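Local coordinates for sialidase domain-containing protein (Dyadobacter fermentans, PDB 5HX0) that is of unknown function but folds as a six-bladed, sialidase-like beta-propeller, which is consistent with carbohydrate recognition or glycosidase-type activity, at residues A[166-178]-A[182-194]. Numbering follows the deposited sequence.
Sequences VFLGGYVLRSTDG and WQGPLYPPHIEPE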
loop_
_atom_site.group_PDB
_atom_site.type_symbol
_atom_site.label_atom_id
_atom_site.label_comp_id
_atom_site.label_asym_id
_atom_site.label_seq_id
_atom_site.Cartn_x
_atom_site.Cartn_y
_atom_site.Cartn_z
ATOM N N VAL A 166 -15.169 5.294 -7.250
ATOM C CA VAL A 166 -16.415 5.034 -6.535
ATOM C C VAL A 166 -16.124 5.023 -5.041
ATOM O O VAL A 166 -15.241 4.293 -4.573
ATOM C CB VAL A 166 -17.065 3.716 -6.987
ATOM C CG1 VAL A 166 -18.380 3.482 -6.238
ATOM C CG2 VAL A 166 -17.293 3.743 -8.494
ATOM N N PHE A 167 -16.888 5.813 -4.299
ATOM C CA PHE A 167 -16.621 6.067 -2.888
ATOM C C PHE A 167 -16.757 4.794 -2.050
ATOM O O PHE A 167 -17.678 3.992 -2.249
ATOM C CB PHE A 167 -17.597 7.147 -2.404
ATOM C CG PHE A 167 -17.232 7.772 -1.084
ATOM C CD1 PHE A 167 -15.922 8.008 -0.758
ATOM C CD2 PHE A 167 -18.227 8.174 -0.199
ATOM C CE1 PHE A 167 -15.590 8.601 0.470
ATOM C CE2 PHE A 167 -17.914 8.758 1.015
ATOM C CZ PHE A 167 -16.591 8.970 1.348
ATOM N N LEU A 168 -15.835 4.596 -1.102
ATOM C CA LEU A 168 -15.950 3.457 -0.183
ATOM C C LEU A 168 -16.397 3.840 1.220
ATOM O O LEU A 168 -16.696 2.940 2.023
ATOM C CB LEU A 168 -14.618 2.705 -0.062
ATOM C CG LEU A 168 -14.074 2.012 -1.307
ATOM C CD1 LEU A 168 -12.610 1.589 -1.063
ATOM C CD2 LEU A 168 -14.959 0.804 -1.641
ATOM N N GLY A 169 -16.409 5.123 1.552
ATOM C CA GLY A 169 -16.735 5.482 2.916
ATOM C C GLY A 169 -15.613 5.133 3.884
ATOM O O GLY A 169 -14.474 4.858 3.497
ATOM N N GLY A 170 -15.967 5.122 5.172
ATOM C CA GLY A 170 -14.973 5.193 6.215
ATOM C C GLY A 170 -14.365 3.860 6.642
ATOM O O GLY A 170 -14.913 2.776 6.421
ATOM N N TYR A 171 -13.192 3.969 7.264
ATOM C CA TYR A 171 -12.572 2.874 7.998
ATOM C C TYR A 171 -11.608 3.501 8.995
ATOM O O TYR A 171 -11.108 4.603 8.770
ATOM C CB TYR A 171 -11.845 1.879 7.085
ATOM C CG TYR A 171 -11.131 2.410 5.841
ATOM C CD1 TYR A 171 -9.817 2.883 5.897
ATOM C CD2 TYR A 171 -11.753 2.354 4.608
ATOM C CE1 TYR A 171 -9.153 3.317 4.740
ATOM C CE2 TYR A 171 -11.120 2.785 3.457
ATOM C CZ TYR A 171 -9.830 3.261 3.522
ATOM O OH TYR A 171 -9.233 3.654 2.345
ATOM N N VAL A 172 -11.391 2.820 10.112
ATOM C CA VAL A 172 -10.591 3.346 11.216
ATOM C C VAL A 172 -9.564 2.295 11.604
ATOM O O VAL A 172 -9.909 1.120 11.784
ATOM C CB VAL A 172 -11.471 3.704 12.433
ATOM C CG1 VAL A 172 -10.637 4.328 13.543
ATOM C CG2 VAL A 172 -12.594 4.638 12.019
ATOM N N LEU A 173 -8.307 2.707 11.716
ATOM C CA LEU A 173 -7.260 1.870 12.280
ATOM C C LEU A 173 -7.001 2.280 13.724
ATOM O O LEU A 173 -7.194 3.432 14.114
ATOM C CB LEU A 173 -5.975 1.997 11.464
ATOM C CG LEU A 173 -6.411 1.821 10.017
ATOM C CD1 LEU A 173 -5.578 2.650 9.122
ATOM C CD2 LEU A 173 -6.406 0.368 9.624
ATOM N N ARG A 174 -6.497 1.332 14.499
ATOM C CA ARG A 174 -6.312 1.515 15.929
ATOM C C ARG A 174 -4.949 0.973 16.339
ATOM O O ARG A 174 -4.545 -0.107 15.898
ATOM C CB ARG A 174 -7.429 0.768 16.664
ATOM C CG ARG A 174 -7.872 1.330 17.933
ATOM C CD ARG A 174 -9.228 0.715 18.326
ATOM N NE ARG A 174 -9.551 1.101 19.685
ATOM C CZ ARG A 174 -9.131 0.433 20.750
ATOM N NH1 ARG A 174 -8.394 -0.668 20.593
ATOM N NH2 ARG A 174 -9.452 0.853 21.966
ATOM N N SER A 175 -4.244 1.707 17.191
ATOM C CA SER A 175 -2.977 1.236 17.725
ATOM C C SER A 175 -2.989 1.351 19.237
ATOM O O SER A 175 -3.354 2.396 19.788
ATOM C CB SER A 175 -1.795 2.010 17.161
ATOM O OG SER A 175 -0.584 1.586 17.770
ATOM N N THR A 176 -2.578 0.272 19.905
ATOM C CA THR A 176 -2.387 0.282 21.347
ATOM C C THR A 176 -0.913 0.179 21.726
ATOM O O THR A 176 -0.592 -0.047 22.901
ATOM C CB THR A 176 -3.192 -0.854 21.995
ATOM O OG1 THR A 176 -2.813 -2.091 21.396
ATOM C CG2 THR A 176 -4.690 -0.649 21.778
ATOM N N ASP A 177 -0.005 0.349 20.763
ATOM C CA ASP A 177 1.420 0.294 21.051
ATOM C C ASP A 177 2.125 1.553 20.573
ATOM O O ASP A 177 3.285 1.505 20.159
ATOM C CB ASP A 177 2.077 -0.968 20.462
ATOM C CG ASP A 177 1.892 -1.119 18.949
ATOM O OD1 ASP A 177 1.517 -0.160 18.230
ATOM O OD2 ASP A 177 2.175 -2.231 18.464
ATOM N N GLY A 178 1.440 2.694 20.635
ATOM C CA GLY A 178 2.088 3.935 20.261
ATOM C C GLY A 178 2.296 4.129 18.774
ATOM O O GLY A 178 3.172 4.896 18.378
ATOM N N TRP A 182 -0.720 -1.250 13.676
ATOM C CA TRP A 182 -2.098 -0.792 13.539
ATOM C C TRP A 182 -2.986 -1.996 13.307
ATOM O O TRP A 182 -2.674 -2.849 12.470
ATOM C CB TRP A 182 -2.218 0.201 12.374
ATOM C CG TRP A 182 -1.350 1.398 12.558
ATOM C CD1 TRP A 182 -0.053 1.553 12.148
ATOM C CD2 TRP A 182 -1.705 2.610 13.228
ATOM N NE1 TRP A 182 0.413 2.793 12.513
ATOM C CE2 TRP A 182 -0.582 3.462 13.175
ATOM C CE3 TRP A 182 -2.871 3.063 13.860
ATOM C CZ2 TRP A 182 -0.584 4.735 13.725
ATOM C CZ3 TRP A 182 -2.867 4.339 14.405
ATOM C CH2 TRP A 182 -1.736 5.152 14.335
ATOM N N GLN A 183 -4.077 -2.074 14.053
ATOM C CA GLN A 183 -5.034 -3.146 13.887
ATOM C C GLN A 183 -6.284 -2.589 13.219
ATOM O O GLN A 183 -6.553 -1.386 13.263
ATOM C CB GLN A 183 -5.361 -3.789 15.236
ATOM C CG GLN A 183 -4.205 -4.681 15.747
ATOM C CD GLN A 183 -2.994 -3.874 16.205
ATOM O OE1 GLN A 183 -3.131 -2.971 17.016
ATOM N NE2 GLN A 183 -1.802 -4.202 15.681
ATOM N N GLY A 184 -7.032 -3.467 12.578
ATOM C CA GLY A 184 -8.174 -3.025 11.807
ATOM C C GLY A 184 -7.935 -3.330 10.344
ATOM O O GLY A 184 -7.071 -4.139 10.037
ATOM N N PRO A 185 -8.701 -2.703 9.432
ATOM C CA PRO A 185 -9.648 -1.620 9.718
ATOM C C PRO A 185 -10.902 -2.063 10.441
ATOM O O PRO A 185 -11.372 -3.200 10.256
ATOM C CB PRO A 185 -10.018 -1.104 8.327
ATOM C CG PRO A 185 -9.912 -2.332 7.443
ATOM C CD PRO A 185 -8.762 -3.142 8.020
ATOM N N LEU A 186 -11.403 -1.159 11.279
ATOM C CA LEU A 186 -12.744 -1.225 11.835
ATOM C C LEU A 186 -13.630 -0.332 10.993
ATOM O O LEU A 186 -13.247 0.803 10.692
ATOM C CB LEU A 186 -12.743 -0.740 13.284
ATOM C CG LEU A 186 -11.816 -1.509 14.213
ATOM C CD1 LEU A 186 -11.852 -0.934 15.615
ATOM C CD2 LEU A 186 -12.233 -2.974 14.198
ATOM N N TYR A 187 -14.814 -0.822 10.628
ATOM C CA TYR A 187 -15.700 -0.025 9.794
ATOM C C TYR A 187 -16.734 0.695 10.647
ATOM O O TYR A 187 -17.436 0.044 11.438
ATOM C CB TYR A 187 -16.374 -0.906 8.751
ATOM C CG TYR A 187 -15.345 -1.434 7.784
ATOM C CD1 TYR A 187 -14.916 -0.659 6.710
ATOM C CD2 TYR A 187 -14.762 -2.679 7.967
ATOM C CE1 TYR A 187 -13.960 -1.115 5.845
ATOM C CE2 TYR A 187 -13.808 -3.149 7.090
ATOM C CZ TYR A 187 -13.411 -2.360 6.030
ATOM O OH TYR A 187 -12.454 -2.802 5.149
ATOM N N PRO A 188 -16.837 2.019 10.556
ATOM C CA PRO A 188 -17.898 2.723 11.271
ATOM C C PRO A 188 -19.257 2.222 10.819
ATOM O O PRO A 188 -19.383 1.652 9.722
ATOM C CB PRO A 188 -17.686 4.190 10.874
ATOM C CG PRO A 188 -16.216 4.282 10.577
ATOM C CD PRO A 188 -15.882 2.953 9.920
ATOM N N PRO A 189 -20.294 2.408 11.625
ATOM C CA PRO A 189 -21.631 2.022 11.174
ATOM C C PRO A 189 -22.050 2.864 9.981
ATOM O O PRO A 189 -21.612 4.006 9.804
ATOM C CB PRO A 189 -22.514 2.306 12.394
ATOM C CG PRO A 189 -21.779 3.394 13.141
ATOM C CD PRO A 189 -20.322 3.073 12.944
ATOM N N HIS A 190 -22.899 2.282 9.149
ATOM C CA HIS A 190 -23.699 3.099 8.251
ATOM C C HIS A 190 -24.783 3.794 9.071
ATOM O O HIS A 190 -25.430 3.159 9.903
ATOM C CB HIS A 190 -24.329 2.236 7.161
ATOM C CG HIS A 190 -25.415 2.934 6.412
ATOM N ND1 HIS A 190 -26.748 2.785 6.725
ATOM C CD2 HIS A 190 -25.362 3.828 5.397
ATOM C CE1 HIS A 190 -27.473 3.540 5.920
ATOM N NE2 HIS A 190 -26.657 4.181 5.102
ATOM N N ILE A 191 -24.975 5.087 8.865
ATOM C CA ILE A 191 -25.995 5.813 9.617
ATOM C C ILE A 191 -27.176 6.104 8.700
ATOM O O ILE A 191 -27.024 6.294 7.485
ATOM C CB ILE A 191 -25.452 7.101 10.275
ATOM C CG1 ILE A 191 -24.797 8.018 9.242
ATOM C CG2 ILE A 191 -24.451 6.733 11.384
ATOM C CD1 ILE A 191 -24.624 9.461 9.732
ATOM N N GLU A 192 -28.371 6.109 9.299
ATOM C CA GLU A 192 -29.616 6.192 8.536
ATOM C C GLU A 192 -29.672 7.335 7.527
ATOM O O GLU A 192 -30.184 7.114 6.420
ATOM C CB GLU A 192 -30.800 6.280 9.516
ATOM C CG GLU A 192 -32.180 6.203 8.869
ATOM C CD GLU A 192 -33.315 6.374 9.875
ATOM O OE1 GLU A 192 -33.031 6.677 11.058
ATOM O OE2 GLU A 192 -34.493 6.203 9.484
ATOM N N PRO A 193 -29.192 8.548 7.814
ATOM C CA PRO A 193 -29.282 9.617 6.800
ATOM C C PRO A 193 -28.493 9.355 5.528
ATOM O O PRO A 193 -28.824 9.939 4.491
ATOM C CB PRO A 193 -28.737 10.845 7.541
ATOM C CG PRO A 193 -29.021 10.549 8.982
ATOM C CD PRO A 193 -28.770 9.080 9.123
ATOM N N GLU A 194 -27.466 8.511 5.566
ATOM C CA GLU A 194 -26.589 8.284 4.417
ATOM C C GLU A 194 -27.271 7.409 3.369
ATOM O O GLU A 194 -27.696 6.292 3.672
ATOM C CB GLU A 194 -25.292 7.614 4.888
ATOM C CG GLU A 194 -24.398 7.089 3.773
ATOM C CD GLU A 194 -23.829 8.228 2.924
ATOM O OE1 GLU A 194 -23.170 9.118 3.504
ATOM O OE2 GLU A 194 -24.059 8.249 1.695
#
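V172 and L186 face each other as an antiparallel hydrogen-bonded pair, V172 N reaching L186 O and L186 N reaching V172 O, each at 2.8 Å. R174 and Q183 form the next such pair. Between the pairs the edge strand carries an additional residue, a beta bulge formed by G184 and P185, with a cis peptide joining them. G184 adopts a positive-phi conformation in which a CB would be jammed against the preceding carbonyl O, and P185 brings no N-H to the pairing.

L173 illustrates how the flank of the bulge is filled. Its CB lies 3.9 Å from Q183 O and 4.1 Å from W182 CE3; CG, anti to the carbonyl carbon (chi1 -49°), turns the isobutyl group toward the proline, and CD2 ends 3.8 Å from both CA and N of P185. P185 CB in turn meets Y171 CB at 3.7 Å. Farther along, S175 CB stands over one face of the W182 six-membered ring, 3.9 Å from its centroid, in a CH-pi contact. S175 OG, pointing anti to the backbone N (chi1 176°), accepts from D177 N in an ST turn and is also hydrogen-bonded to S181 O and G179 N, tying the hairpin turn to its strand. On the face carrying V172, R174, Q183 and L186, the R174 and L186 side chains cross, CD of R174 touching CD1 of L186, while R174 NE donates to K245 O. Y187 presents its ring edge to G170 O.

This is the outer hairpin of a propeller blade, strand 183-186 pairing with 165-175, and Y117 of the preceding blade packs on L173 and P185. Chemically, two hydrogen bonds survive on each side of the bulge, so the extra residue is absorbed locally, with apolar contacts filling the flank where proline offers no donor.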